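Local coordinates for protein Asp/Glu-specific dipeptidyl-peptidase (Flavobacterium psychrophilum, PDB 5JXF) that removes dipeptides from the N-terminus of oligopeptides as a serine-type peptidase, with strict specificity for Asp or Glu at the P1 position, at residues G590-Y595 against Y603-Y608. Sequence-based numbering, arbitrary orientation.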
# COMPACT_ATOMS: atom_id res chain seq x y z
N GLY A 590 -19.37 -16.25 12.45
CA GLY A 590 -18.08 -15.96 13.04
C GLY A 590 -18.20 -14.72 13.87
O GLY A 590 -19.21 -14.53 14.56
N LYS A 591 -17.20 -13.84 13.78
CA LYS A 591 -17.23 -12.63 14.56
C LYS A 591 -16.50 -11.48 13.88
O LYS A 591 -15.64 -11.69 13.03
CB LYS A 591 -16.61 -12.90 15.94
CG LYS A 591 -15.16 -13.33 15.86
CD LYS A 591 -14.72 -14.12 17.07
CE LYS A 591 -14.65 -13.26 18.31
NZ LYS A 591 -14.48 -14.07 19.54
N VAL A 592 -16.89 -10.26 14.24
CA VAL A 592 -16.20 -9.07 13.82
C VAL A 592 -14.75 -9.13 14.37
O VAL A 592 -14.53 -9.16 15.58
CB VAL A 592 -16.93 -7.79 14.32
CG1 VAL A 592 -16.18 -6.55 13.91
CG2 VAL A 592 -18.37 -7.75 13.78
N LYS A 593 -13.77 -9.20 13.47
CA LYS A 593 -12.39 -9.44 13.87
C LYS A 593 -11.43 -8.88 12.82
O LYS A 593 -11.55 -9.20 11.64
CB LYS A 593 -12.12 -10.94 14.05
CG LYS A 593 -10.85 -11.26 14.85
CD LYS A 593 -10.93 -10.51 16.17
CE LYS A 593 -10.20 -11.18 17.29
NZ LYS A 593 -10.72 -10.63 18.58
N GLY A 594 -10.46 -8.08 13.26
CA GLY A 594 -9.41 -7.63 12.36
C GLY A 594 -8.44 -8.74 12.03
O GLY A 594 -8.71 -9.91 12.31
N TYR A 595 -7.29 -8.37 11.45
CA TYR A 595 -6.22 -9.33 11.17
C TYR A 595 -4.87 -8.64 10.87
O TYR A 595 -4.80 -7.42 10.74
CB TYR A 595 -6.59 -10.24 10.00
CG TYR A 595 -6.56 -9.55 8.64
CD1 TYR A 595 -7.54 -8.64 8.27
CD2 TYR A 595 -5.56 -9.83 7.73
CE1 TYR A 595 -7.52 -8.02 7.02
CE2 TYR A 595 -5.54 -9.22 6.48
CZ TYR A 595 -6.53 -8.32 6.14
OH TYR A 595 -6.48 -7.71 4.90
N TYR A 603 -4.69 -4.76 10.98
CA TYR A 603 -5.85 -4.11 10.38
C TYR A 603 -7.02 -4.22 11.35
O TYR A 603 -7.40 -5.32 11.75
CB TYR A 603 -6.22 -4.74 9.05
CG TYR A 603 -5.31 -4.41 7.89
CD1 TYR A 603 -4.40 -3.37 7.96
CD2 TYR A 603 -5.38 -5.15 6.71
CE1 TYR A 603 -3.56 -3.08 6.88
CE2 TYR A 603 -4.57 -4.87 5.64
CZ TYR A 603 -3.66 -3.83 5.73
OH TYR A 603 -2.85 -3.56 4.65
N ASN A 604 -7.55 -3.07 11.74
CA ASN A 604 -8.68 -3.05 12.64
C ASN A 604 -9.94 -3.50 11.91
O ASN A 604 -10.01 -3.36 10.70
CB ASN A 604 -8.86 -1.66 13.22
CG ASN A 604 -7.74 -1.27 14.15
OD1 ASN A 604 -7.27 -2.09 14.95
ND2 ASN A 604 -7.28 -0.03 14.04
N PRO A 605 -10.94 -4.02 12.65
CA PRO A 605 -12.16 -4.58 12.04
C PRO A 605 -13.18 -3.58 11.50
O PRO A 605 -14.15 -4.02 10.87
CB PRO A 605 -12.77 -5.39 13.18
CG PRO A 605 -12.30 -4.68 14.42
CD PRO A 605 -10.87 -4.31 14.10
N THR A 606 -13.01 -2.28 11.71
CA THR A 606 -14.01 -1.30 11.25
C THR A 606 -13.39 -0.09 10.55
O THR A 606 -12.29 0.33 10.90
CB THR A 606 -14.87 -0.77 12.43
OG1 THR A 606 -14.03 -0.05 13.34
CG2 THR A 606 -15.58 -1.92 13.16
N THR A 607 -14.10 0.48 9.58
CA THR A 607 -13.65 1.71 8.92
C THR A 607 -14.66 2.84 9.14
O THR A 607 -15.80 2.60 9.51
CB THR A 607 -13.44 1.52 7.38
OG1 THR A 607 -14.58 0.87 6.81
CG2 THR A 607 -12.18 0.73 7.05
N TYR A 608 -14.23 4.08 8.88
CA TYR A 608 -15.06 5.27 9.06
C TYR A 608 -14.97 6.22 7.85
O TYR A 608 -14.06 6.11 7.04
CB TYR A 608 -14.66 6.01 10.36
CG TYR A 608 -14.85 5.12 11.58
CD1 TYR A 608 -13.87 4.21 11.95
CD2 TYR A 608 -16.04 5.14 12.30
CE1 TYR A 608 -14.06 3.36 13.03
CE2 TYR A 608 -16.24 4.30 13.39
CZ TYR A 608 -15.25 3.41 13.75
OH TYR A 608 -15.43 2.58 14.83
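The rings of Y595 and Y603 meet as an offset edge-to-face pair, planes 88° apart and centroids separated by 5.3 Å. Y603 supplies the edge: its CD2 lies 3.4 Å from CZ of Y595, while the hydroxyl oxygen and CE1 of Y595 sit near the plane of the Y603 ring, at that same edge. The two side chains run side by side from one face of the sheet. With CG of Y595 set between its backbone N and carbonyl carbon (chi1 72°) and CG of Y603 anti to its own carbonyl carbon, both rings point the same way and CD2 of Y603 reaches the Y595 ring. The Y595 hydroxyl also hydrogen-bonds E683, which helps fix the ring.

The backbones of the same two residues form an antiparallel hydrogen-bonded pair. N of Y603 donates to O of Y595 at 2.7 Å in a nearly straight bond (168°), and the reciprocal bond, from N of Y595 to O of Y603, is longer at 3.1 Å. This pair belongs to the hairpin of strands 595-598 and 601-608, at one end of the eight-stranded antiparallel sheet that also carries R680, the residue probably responsible for acidic P1 recognition. Y603 additionally pairs with a strand of the second subunit, extending the sheet across the interface.

Past the ladder, G594, with no side chain, brings its CA up against O of Y603 in a CH...O contact (3.1 Å). P605 then packs its CB against N of G594 at 3.5 Å and meets CG1 of V592 at 3.7 Å, the side chains of P605 and V592 crossing at about a right angle.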